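Local coordinates for DNA translocase coupling protein (Clostridium perfringens, PDB 6O1W) that probably binds ATP and DNA and is thought to act as an FtsK/SpoIIIE-type coupling translocase in plasmid conjugation, at residues A[17-22]-A[57-62]; A[86-91]-A[319-324]; A[176-181]-A[352-357]. One frame throughout, in Å; residues are numbered along the deposited sequence.

Interaction 1: residues A[17-22]-A[57-62]; sequences EQLNFV and KSYIPQ
A Schellman motif at the C-terminal end of helix 7-18 brings Leu19 and Phe21 against Tyr59 and Gln62. Asn20 takes a positive phi of 50°, and its N reaches back to Glu17 O over 3.0 Å. The chain thus turns out of the helix with Leu19 and Phe21, the neighbours of Asn20 in sequence, both directed at 57-62. Phe21 meets Tyr59 in an edge-to-face pair: the ring centroids are 4.7 Å apart and the planes stand at 55°, well short of perpendicular. The leading atom is Phe21 CE1, which lies over one face of the tyrosine ring, displaced toward its rim, and comes within 3.5 Å of Tyr59 CD1. Trp56 makes a second edge-to-face pair with Phe21, and Ile51 and Pro29 add to the packing round this buried phenylalanine.

Beside the rings, Leu19 lays CD2 on the aliphatic part of Gln62, 3.5 Å from CG. Gln62 has CG anti to its backbone N (chi1 -175°) and then bends at chi2; its CG faces the leucine while its NE2 is bonded to Ser66 OG. Leu63, next in the chain, and Ser66, a turn further on, extend the surface that Leu19 rests on.

The polar end of the tyrosine is tied to the turn through solvent. Water 1, in the plane of the tyrosine ring at its edge, lies 2.7 Å from Tyr59 OH and donates to Leu19 O; water 2 joins the same hydroxyl to Asn20 O, 2.9 Å from the water. Two carbonyls at the helix end are therefore linked to one phenol. What results is a Schellman-terminated helix packed on the junction of helices 53-58 and 60-67, in the N-terminal alpha/beta part of this chain, a piece of the longer membrane protein.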
loop_
_atom_site.group_PDB
_atom_site.type_symbol
_atom_site.label_atom_id
_atom_site.label_comp_id
_atom_site.label_asym_id
_atom_site.label_seq_id
_atom_site.Cartn_x
_atom_site.Cartn_y
_atom_site.Cartn_z
ATOM N N GLU A 17 31.245 -18.320 19.108
ATOM C CA GLU A 17 32.119 -19.198 19.888
ATOM C C GLU A 17 31.358 -20.419 20.445
ATOM O O GLU A 17 31.884 -21.530 20.387
ATOM C CB GLU A 17 32.765 -18.394 21.020
ATOM C CG GLU A 17 33.981 -17.622 20.546
ATOM C CD GLU A 17 34.598 -16.668 21.550
ATOM O OE1 GLU A 17 34.164 -16.664 22.725
ATOM O OE2 GLU A 17 35.525 -15.922 21.155
ATOM N N GLN A 18 30.108 -20.229 20.933
ATOM C CA GLN A 18 29.238 -21.343 21.410
ATOM C C GLN A 18 29.007 -22.371 20.245
ATOM O O GLN A 18 28.846 -23.564 20.490
ATOM C CB GLN A 18 27.860 -20.796 21.840
ATOM C CG GLN A 18 27.813 -20.262 23.257
ATOM C CD GLN A 18 26.531 -19.540 23.588
ATOM O OE1 GLN A 18 25.749 -19.096 22.724
ATOM N NE2 GLN A 18 26.296 -19.400 24.860
ATOM N N LEU A 19 29.022 -21.887 18.984
ATOM C CA LEU A 19 28.843 -22.736 17.797
ATOM C C LEU A 19 30.158 -23.225 17.208
ATOM O O LEU A 19 30.145 -24.029 16.277
ATOM C CB LEU A 19 28.073 -21.945 16.721
ATOM C CG LEU A 19 26.670 -21.456 17.086
ATOM C CD1 LEU A 19 26.079 -20.590 15.980
ATOM C CD2 LEU A 19 25.776 -22.596 17.488
ATOM N N ASN A 20 31.299 -22.723 17.716
ATOM C CA ASN A 20 32.636 -22.923 17.124
ATOM C C ASN A 20 32.543 -22.579 15.621
ATOM O O ASN A 20 32.974 -23.342 14.752
ATOM C CB ASN A 20 33.239 -24.329 17.380
ATOM C CG ASN A 20 34.710 -24.408 17.000
ATOM O OD1 ASN A 20 35.124 -25.245 16.187
ATOM N ND2 ASN A 20 35.528 -23.514 17.547
ATOM N N PHE A 21 31.870 -21.454 15.329
ATOM C CA PHE A 21 31.655 -20.997 13.972
ATOM C C PHE A 21 32.862 -20.146 13.569
ATOM O O PHE A 21 32.809 -18.922 13.613
ATOM C CB PHE A 21 30.326 -20.244 13.891
ATOM C CG PHE A 21 29.803 -19.985 12.508
ATOM C CD1 PHE A 21 29.327 -21.027 11.718
ATOM C CD2 PHE A 21 29.700 -18.688 12.020
ATOM C CE1 PHE A 21 28.773 -20.776 10.455
ATOM C CE2 PHE A 21 29.192 -18.450 10.740
ATOM C CZ PHE A 21 28.713 -19.497 9.978
ATOM N N VAL A 22 33.963 -20.824 13.200
ATOM C CA VAL A 22 35.264 -20.195 12.852
ATOM C C VAL A 22 35.751 -20.609 11.456
ATOM O O VAL A 22 35.465 -21.727 11.028
ATOM C CB VAL A 22 36.368 -20.478 13.922
ATOM C CG1 VAL A 22 35.983 -19.938 15.302
ATOM C CG2 VAL A 22 36.718 -21.963 14.005
ATOM N N LYS A 57 24.729 -20.432 5.033
ATOM C CA LYS A 57 23.358 -20.796 4.656
ATOM C C LYS A 57 22.872 -22.033 5.399
ATOM O O LYS A 57 21.727 -22.060 5.847
ATOM C CB LYS A 57 23.210 -20.909 3.137
ATOM C CG LYS A 57 23.210 -19.503 2.501
ATOM C CD LYS A 57 22.994 -19.493 0.998
ATOM C CE LYS A 57 22.967 -18.069 0.504
ATOM N NZ LYS A 57 22.538 -17.966 -0.911
ATOM N N SER A 58 23.771 -23.004 5.624
ATOM C CA SER A 58 23.455 -24.201 6.406
ATOM C C SER A 58 23.180 -23.836 7.875
ATOM O O SER A 58 22.421 -24.527 8.572
ATOM C CB SER A 58 24.616 -25.181 6.341
ATOM O OG SER A 58 24.579 -25.789 5.064
ATOM N N TYR A 59 23.807 -22.739 8.335
ATOM C CA TYR A 59 23.652 -22.312 9.708
ATOM C C TYR A 59 22.501 -21.383 9.937
ATOM O O TYR A 59 22.333 -21.006 11.078
ATOM C CB TYR A 59 24.955 -21.699 10.218
ATOM C CG TYR A 59 25.857 -22.716 10.869
ATOM C CD1 TYR A 59 26.654 -23.565 10.103
ATOM C CD2 TYR A 59 25.921 -22.831 12.255
ATOM C CE1 TYR A 59 27.535 -24.462 10.701
ATOM C CE2 TYR A 59 26.747 -23.780 12.865
ATOM C CZ TYR A 59 27.558 -24.587 12.083
ATOM O OH TYR A 59 28.410 -25.475 12.688
ATOM N N ILE A 60 21.700 -21.012 8.901
ATOM C CA ILE A 60 20.573 -20.056 9.054
ATOM C C ILE A 60 19.611 -20.451 10.216
ATOM O O ILE A 60 19.364 -19.607 11.088
ATOM C CB ILE A 60 19.810 -19.769 7.724
ATOM C CG1 ILE A 60 20.595 -18.740 6.884
ATOM C CG2 ILE A 60 18.355 -19.275 7.965
ATOM C CD1 ILE A 60 20.049 -18.565 5.398
ATOM N N PRO A 61 19.047 -21.685 10.265
ATOM C CA PRO A 61 18.177 -22.015 11.391
ATOM C C PRO A 61 18.857 -21.721 12.727
ATOM O O PRO A 61 18.225 -21.081 13.540
ATOM C CB PRO A 61 17.902 -23.511 11.196
ATOM C CG PRO A 61 17.983 -23.685 9.730
ATOM C CD PRO A 61 19.158 -22.837 9.344
ATOM N N GLN A 62 20.146 -22.092 12.914
ATOM C CA GLN A 62 20.845 -21.882 14.196
ATOM C C GLN A 62 21.173 -20.412 14.528
ATOM O O GLN A 62 21.026 -20.004 15.684
ATOM C CB GLN A 62 22.105 -22.744 14.316
ATOM C CG GLN A 62 22.747 -22.608 15.708
ATOM C CD GLN A 62 21.872 -23.204 16.782
ATOM O OE1 GLN A 62 21.464 -24.362 16.704
ATOM N NE2 GLN A 62 21.551 -22.429 17.797
HETATM O O HOH W 1 28.140 -25.576 15.390
HETATM O O HOH W 2 31.241 -25.358 13.620
#

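Interaction 2: residues A[86-91]-A[319-324]; sequences KSMAGD and DLPEVK. With BGC (beta-D-glucopyranose), chain D.
Lys86 on strand 82-89 stands opposite Asp319 in the irregular 319-324 segment, their CA atoms 7.9 Å apart, and no hydrogen bond joins the two backbones directly. What bridges them is a lysine side chain and a water. Lys86 curls: after CG, placed beside the backbone N, it bends again at chi2, chi3 and chi4, a coil that brings the ammonium group round to the aspartate. The direct ion pair is long, with Lys86 NZ 3.8 Å from Asp319 OD1. A tighter link runs through water 3, which accepts from Lys86 NZ at 2.7 Å and donates to Asp319 O at 2.8 Å, so the lysine is tied to both the carboxylate and the main chain of the same residue.

The other carboxylate oxygen serves the sugar: glucose O3 donates to Asp319 OD2 over 2.9 Å. Lys86 borders the ligand with carbon, its CE 3.5 Å from glucose O1. Asp37 OD2, Ile42 O, Glu44 OE2 and Lys318 NZ also bond to the glucose. With Asp319 and Glu44 close by, Lys86 is probably protonated.

Two residues along the strand, the contact turns apolar. Met88, a selenomethionine, brings its selenium, Met88 SE, to 4.5 Å from Pro321 CG, a loose touch; both side chains also rest on Gln337, and Pro321 reaches Ile72. This touch lies beside the glucose pocket to which Lys86 and Asp319 belong, at the seam where the four-stranded antiparallel sheet meets the loop before strand 326-331 of the large mixed sheet.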
loop_
_atom_site.group_PDB
_atom_site.type_symbol
_atom_site.label_atom_id
_atom_site.label_comp_id
_atom_site.label_asym_id
_atom_site.label_seq_id
_atom_site.Cartn_x
_atom_site.Cartn_y
_atom_site.Cartn_z
ATOM N N LYS A 86 20.305 -9.839 5.624
ATOM C CA LYS A 86 19.141 -8.985 5.737
ATOM C C LYS A 86 18.275 -9.680 6.770
ATOM O O LYS A 86 17.998 -10.875 6.643
ATOM C CB LYS A 86 18.425 -8.818 4.371
ATOM C CG LYS A 86 19.247 -8.091 3.271
ATOM C CD LYS A 86 19.900 -6.728 3.673
ATOM C CE LYS A 86 18.954 -5.678 4.232
ATOM N NZ LYS A 86 17.840 -5.381 3.310
ATOM N N SER A 87 17.972 -8.999 7.867
ATOM C CA SER A 87 17.208 -9.633 8.953
ATOM C C SER A 87 16.284 -8.686 9.683
ATOM O O SER A 87 16.382 -7.483 9.498
ATOM C CB SER A 87 18.150 -10.283 9.970
ATOM O OG SER A 87 19.030 -9.329 10.542
HETATM N N MSE A 88 15.447 -9.237 10.565
HETATM C CA MSE A 88 14.542 -8.505 11.446
HETATM C C MSE A 88 14.697 -9.106 12.826
HETATM O O MSE A 88 14.710 -10.331 12.950
HETATM C CB MSE A 88 13.079 -8.651 10.981
HETATM C CG MSE A 88 12.753 -7.792 9.767
HETATM SE SE MSE A 88 10.921 -8.042 9.132
HETATM C CE MSE A 88 9.942 -7.373 10.702
ATOM N N ALA A 89 14.840 -8.259 13.857
ATOM C CA ALA A 89 14.988 -8.689 15.253
ATOM C C ALA A 89 13.730 -9.447 15.684
ATOM O O ALA A 89 12.637 -9.085 15.243
ATOM C CB ALA A 89 15.170 -7.464 16.145
ATOM N N GLY A 90 13.888 -10.484 16.518
ATOM C CA GLY A 90 12.763 -11.235 17.074
ATOM C C GLY A 90 11.765 -10.330 17.793
ATOM O O GLY A 90 10.591 -10.689 17.917
ATOM N N ASP A 91 12.220 -9.127 18.263
ATOM C CA ASP A 91 11.375 -8.109 18.915
ATOM C C ASP A 91 10.480 -7.315 17.933
ATOM O O ASP A 91 9.500 -6.708 18.373
ATOM C CB ASP A 91 12.209 -7.145 19.788
ATOM C CG ASP A 91 13.254 -6.293 19.073
ATOM O OD1 ASP A 91 12.861 -5.383 18.299
ATOM O OD2 ASP A 91 14.463 -6.491 19.337
ATOM N N ASP A 319 13.432 -4.916 -0.267
ATOM C CA ASP A 319 13.904 -5.452 1.021
ATOM C C ASP A 319 12.862 -6.272 1.757
ATOM O O ASP A 319 13.203 -6.917 2.753
ATOM C CB ASP A 319 14.290 -4.298 1.971
ATOM C CG ASP A 319 15.168 -3.211 1.405
ATOM O OD1 ASP A 319 16.014 -3.522 0.555
ATOM O OD2 ASP A 319 15.028 -2.045 1.847
ATOM N N LEU A 320 11.577 -6.126 1.385
ATOM C CA LEU A 320 10.513 -6.807 2.119
ATOM C C LEU A 320 10.702 -8.328 2.183
ATOM O O LEU A 320 11.123 -8.893 1.185
ATOM C CB LEU A 320 9.143 -6.511 1.473
ATOM C CG LEU A 320 8.470 -5.162 1.814
ATOM C CD1 LEU A 320 7.211 -4.979 0.955
ATOM C CD2 LEU A 320 8.120 -5.077 3.303
ATOM N N PRO A 321 10.321 -9.011 3.291
ATOM C CA PRO A 321 10.339 -10.476 3.276
ATOM C C PRO A 321 9.191 -10.992 2.401
ATOM O O PRO A 321 8.167 -10.305 2.251
ATOM C CB PRO A 321 10.100 -10.846 4.742
ATOM C CG PRO A 321 9.314 -9.731 5.290
ATOM C CD PRO A 321 9.768 -8.495 4.564
ATOM N N GLU A 322 9.353 -12.216 1.854
ATOM C CA GLU A 322 8.368 -12.878 0.988
ATOM C C GLU A 322 7.221 -13.483 1.781
ATOM O O GLU A 322 7.099 -14.705 1.874
ATOM C CB GLU A 322 9.047 -13.919 0.086
ATOM C CG GLU A 322 9.825 -13.288 -1.057
ATOM C CD GLU A 322 10.536 -14.300 -1.930
ATOM O OE1 GLU A 322 11.749 -14.521 -1.708
ATOM O OE2 GLU A 322 9.880 -14.883 -2.825
ATOM N N VAL A 323 6.378 -12.605 2.351
ATOM C CA VAL A 323 5.202 -12.934 3.154
ATOM C C VAL A 323 3.987 -12.361 2.414
ATOM O O VAL A 323 3.987 -11.173 2.061
ATOM C CB VAL A 323 5.324 -12.302 4.575
ATOM C CG1 VAL A 323 4.068 -12.532 5.417
ATOM C CG2 VAL A 323 6.569 -12.792 5.304
ATOM N N LYS A 324 2.952 -13.185 2.198
ATOM C CA LYS A 324 1.733 -12.715 1.551
ATOM C C LYS A 324 1.025 -11.698 2.456
ATOM O O LYS A 324 0.845 -11.939 3.667
ATOM C CB LYS A 324 0.785 -13.881 1.190
ATOM C CG LYS A 324 -0.214 -13.507 0.092
ATOM C CD LYS A 324 -1.189 -14.648 -0.215
ATOM C CE LYS A 324 -2.368 -14.213 -1.062
ATOM N NZ LYS A 324 -3.274 -13.273 -0.342
HETATM C C2 BGC D . 18.907 -1.544 1.879
HETATM C C3 BGC D . 18.296 -0.239 2.386
HETATM C C4 BGC D . 18.020 -0.314 3.884
HETATM C C5 BGC D . 19.271 -0.769 4.634
HETATM C C6 BGC D . 19.034 -1.014 6.107
HETATM C C1 BGC D . 20.112 -1.942 2.724
HETATM O O1 BGC D . 20.547 -3.191 2.307
HETATM O O2 BGC D . 19.328 -1.424 0.525
HETATM O O3 BGC D . 17.077 0.018 1.693
HETATM O O4 BGC D . 17.566 0.942 4.387
HETATM O O5 BGC D . 19.731 -2.015 4.093
HETATM O O6 BGC D . 18.185 -2.138 6.318
HETATM O O HOH W 3 15.952 -7.359 3.072
#

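Interaction 3: residues A[176-181]-A[352-357]; sequences EKVGQV and NKILKL. With BGC (beta-D-glucopyranose), chain E.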
loop_
_atom_site.group_PDB
_atom_site.type_symbol
_atom_site.label_atom_id
_atom_site.label_comp_id
_atom_site.label_asym_id
_atom_site.label_seq_id
_atom_site.Cartn_x
_atom_site.Cartn_y
_atom_site.Cartn_z
ATOM N N GLU A 176 -22.315 -4.623 -7.593
ATOM C CA GLU A 176 -23.345 -3.867 -8.303
ATOM C C GLU A 176 -24.561 -3.563 -7.424
ATOM O O GLU A 176 -25.308 -2.648 -7.736
ATOM C CB GLU A 176 -23.795 -4.619 -9.566
ATOM C CG GLU A 176 -23.170 -4.065 -10.831
ATOM C CD GLU A 176 -23.798 -4.544 -12.124
ATOM O OE1 GLU A 176 -24.588 -5.517 -12.089
ATOM O OE2 GLU A 176 -23.491 -3.943 -13.181
ATOM N N LYS A 177 -24.763 -4.315 -6.333
ATOM C CA LYS A 177 -25.890 -4.047 -5.423
ATOM C C LYS A 177 -25.621 -2.781 -4.598
ATOM O O LYS A 177 -26.578 -2.155 -4.151
ATOM C CB LYS A 177 -26.117 -5.218 -4.443
ATOM C CG LYS A 177 -26.234 -6.596 -5.073
ATOM C CD LYS A 177 -27.666 -7.035 -5.294
ATOM C CE LYS A 177 -27.751 -8.460 -5.784
ATOM N NZ LYS A 177 -27.203 -8.625 -7.163
ATOM N N VAL A 178 -24.321 -2.424 -4.373
ATOM C CA VAL A 178 -23.940 -1.307 -3.500
ATOM C C VAL A 178 -23.375 -0.069 -4.233
ATOM O O VAL A 178 -23.129 0.960 -3.599
ATOM C CB VAL A 178 -22.980 -1.784 -2.377
ATOM C CG1 VAL A 178 -23.594 -2.926 -1.564
ATOM C CG2 VAL A 178 -21.604 -2.174 -2.923
ATOM N N GLY A 179 -23.215 -0.160 -5.545
ATOM C CA GLY A 179 -22.690 0.938 -6.338
ATOM C C GLY A 179 -22.669 0.643 -7.822
ATOM O O GLY A 179 -23.228 -0.352 -8.291
ATOM N N GLN A 180 -22.037 1.514 -8.565
ATOM C CA GLN A 180 -21.965 1.419 -10.015
ATOM C C GLN A 180 -20.601 0.885 -10.420
ATOM O O GLN A 180 -19.566 1.412 -9.981
ATOM C CB GLN A 180 -22.128 2.813 -10.589
ATOM C CG GLN A 180 -23.085 2.946 -11.747
ATOM C CD GLN A 180 -23.149 4.408 -12.120
ATOM O OE1 GLN A 180 -23.897 5.197 -11.518
ATOM N NE2 GLN A 180 -22.332 4.812 -13.086
ATOM N N VAL A 181 -20.613 -0.126 -11.288
ATOM C CA VAL A 181 -19.406 -0.732 -11.854
ATOM C C VAL A 181 -19.292 -0.255 -13.298
ATOM O O VAL A 181 -20.198 -0.474 -14.080
ATOM C CB VAL A 181 -19.371 -2.294 -11.743
ATOM C CG1 VAL A 181 -18.041 -2.857 -12.275
ATOM C CG2 VAL A 181 -19.624 -2.764 -10.306
ATOM N N ASN A 352 -26.162 -6.952 1.920
ATOM C CA ASN A 352 -27.394 -6.679 2.667
ATOM C C ASN A 352 -27.153 -5.809 3.902
ATOM O O ASN A 352 -28.023 -5.008 4.222
ATOM C CB ASN A 352 -28.180 -7.960 3.002
ATOM C CG ASN A 352 -27.355 -9.181 3.366
ATOM O OD1 ASN A 352 -27.319 -9.600 4.531
ATOM N ND2 ASN A 352 -26.698 -9.804 2.374
ATOM N N LYS A 353 -25.967 -5.886 4.537
ATOM C CA LYS A 353 -25.631 -4.994 5.655
ATOM C C LYS A 353 -25.582 -3.514 5.195
ATOM O O LYS A 353 -26.050 -2.639 5.920
ATOM C CB LYS A 353 -24.312 -5.386 6.324
ATOM C CG LYS A 353 -24.388 -6.638 7.182
ATOM C CD LYS A 353 -22.986 -7.052 7.647
ATOM C CE LYS A 353 -22.990 -7.755 8.978
ATOM N NZ LYS A 353 -21.622 -8.167 9.376
ATOM N N ILE A 354 -25.078 -3.253 3.971
ATOM C CA ILE A 354 -24.986 -1.912 3.379
ATOM C C ILE A 354 -26.344 -1.369 2.961
ATOM O O ILE A 354 -26.615 -0.175 3.149
ATOM C CB ILE A 354 -23.957 -1.859 2.198
ATOM C CG1 ILE A 354 -22.573 -2.389 2.608
ATOM C CG2 ILE A 354 -23.870 -0.463 1.559
ATOM C CD1 ILE A 354 -21.962 -1.779 3.874
ATOM N N LEU A 355 -27.170 -2.219 2.321
ATOM C CA LEU A 355 -28.502 -1.827 1.849
ATOM C C LEU A 355 -29.412 -1.475 3.023
ATOM O O LEU A 355 -30.188 -0.528 2.909
ATOM C CB LEU A 355 -29.116 -2.909 0.941
ATOM C CG LEU A 355 -28.394 -3.154 -0.408
ATOM C CD1 LEU A 355 -28.917 -4.405 -1.097
ATOM C CD2 LEU A 355 -28.511 -1.957 -1.335
ATOM N N LYS A 356 -29.237 -2.168 4.182
ATOM C CA LYS A 356 -29.959 -1.905 5.435
ATOM C C LYS A 356 -29.678 -0.485 5.968
ATOM O O LYS A 356 -30.554 0.090 6.608
ATOM C CB LYS A 356 -29.669 -2.977 6.498
ATOM C CG LYS A 356 -30.382 -4.323 6.265
ATOM C CD LYS A 356 -31.871 -4.319 6.641
ATOM C CE LYS A 356 -32.535 -5.657 6.396
ATOM N NZ LYS A 356 -34.016 -5.580 6.536
ATOM N N LEU A 357 -28.476 0.093 5.676
ATOM C CA LEU A 357 -28.117 1.490 5.975
ATOM C C LEU A 357 -28.925 2.302 4.936
ATOM O O LEU A 357 -28.395 2.681 3.889
ATOM C CB LEU A 357 -26.608 1.741 5.728
ATOM C CG LEU A 357 -25.619 1.635 6.879
ATOM C CD1 LEU A 357 -24.947 0.281 6.891
ATOM C CD2 LEU A 357 -24.527 2.678 6.718
HETATM C C2 BGC E . -25.032 9.694 -11.280
HETATM C C3 BGC E . -25.333 10.372 -12.610
HETATM C C4 BGC E . -24.096 10.345 -13.500
HETATM C C5 BGC E . -23.593 8.912 -13.657
HETATM C C6 BGC E . -22.288 8.825 -14.413
HETATM C C1 BGC E . -24.530 8.276 -11.537
HETATM O O1 BGC E . -24.249 7.643 -10.335
HETATM O O2 BGC E . -26.198 9.669 -10.464
HETATM O O3 BGC E . -25.769 11.708 -12.392
HETATM O O4 BGC E . -24.384 10.883 -14.785
HETATM O O5 BGC E . -23.365 8.327 -12.362
HETATM O O6 BGC E . -21.832 7.482 -14.485
#
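Lys356 N bonds to Asn352 O at 3.1 Å, and this helical turn carries Ile354 and Leu355, the two residues that lean on Val178 and Lys177. No hydrogen bond passes between the segments, and the contact is mainly one of aliphatic branches.

Val178 and Ile354 have the closest CA atoms, 7.0 Å apart, and their side chains cross at about a right angle. A single methyl of the valine does the touching: Val178 CG1 sits 3.9 Å from Ile354 CB and 4.0 Å from Ile354 CG2. The methyl is therefore set against the branch point of the isoleucine. With CG2 anti to its own backbone N, the isoleucine sends its longer arm, CG1 and CD1, along another path (chi1 -54°). Helix 142-155 backs the pair: Leu154 touches both Val178 and Ile354, while Trp151 and Lys155 touch Ile354.

Leu355 starts out across the contact, but its end swings nearer, and CD2 comes up to Lys177 O at 3.4 Å, a methyl against a carbonyl oxygen. Its other methyl, CD1, is 4.4 Å from Lys177 CB. The lysine begins toward the helix and then leaves it; NZ turns back to the residues just before 176-181, in a weak hydrogen bond with Leu173 O.

Gln180, further along 176-181, belongs to a separate site, where Tyr161 and Tyr194 also line a glucose pocket and Tyr161 OH bonds to the sugar. The packing itself joins the C-terminal helix 351-356 to the turn leading into strand 179-182, an outermost strand of the mixed sheet. It lies beside the helix that follows the Walker A loop, in the P-loop NTPase fold of the FtsK/SpoIIIE family.

In the fold
From the N terminus, interaction 1 comes first: it closes a short loop holding strands 30-36 and 43-48 and is complete before interaction 2 opens. That second contact leaves the last residues of the small antiparallel sheet's strand 82-89 and closes only at 319-324, spanning most of the ATPase part. Interaction 3 opens within that span, at 176-181, and closes beyond it at 352-357, so the two cross. Interactions 1 and 2 lie on the same side of the chain's centre; interaction 3 is on the opposite side. Interaction 1 joins helix 7-18 to helices 53-58 and 60-67, interaction 2 the small sheet to the loop before strand 326-331, and interaction 3 the C-terminal helix to the mixed sheet's edge.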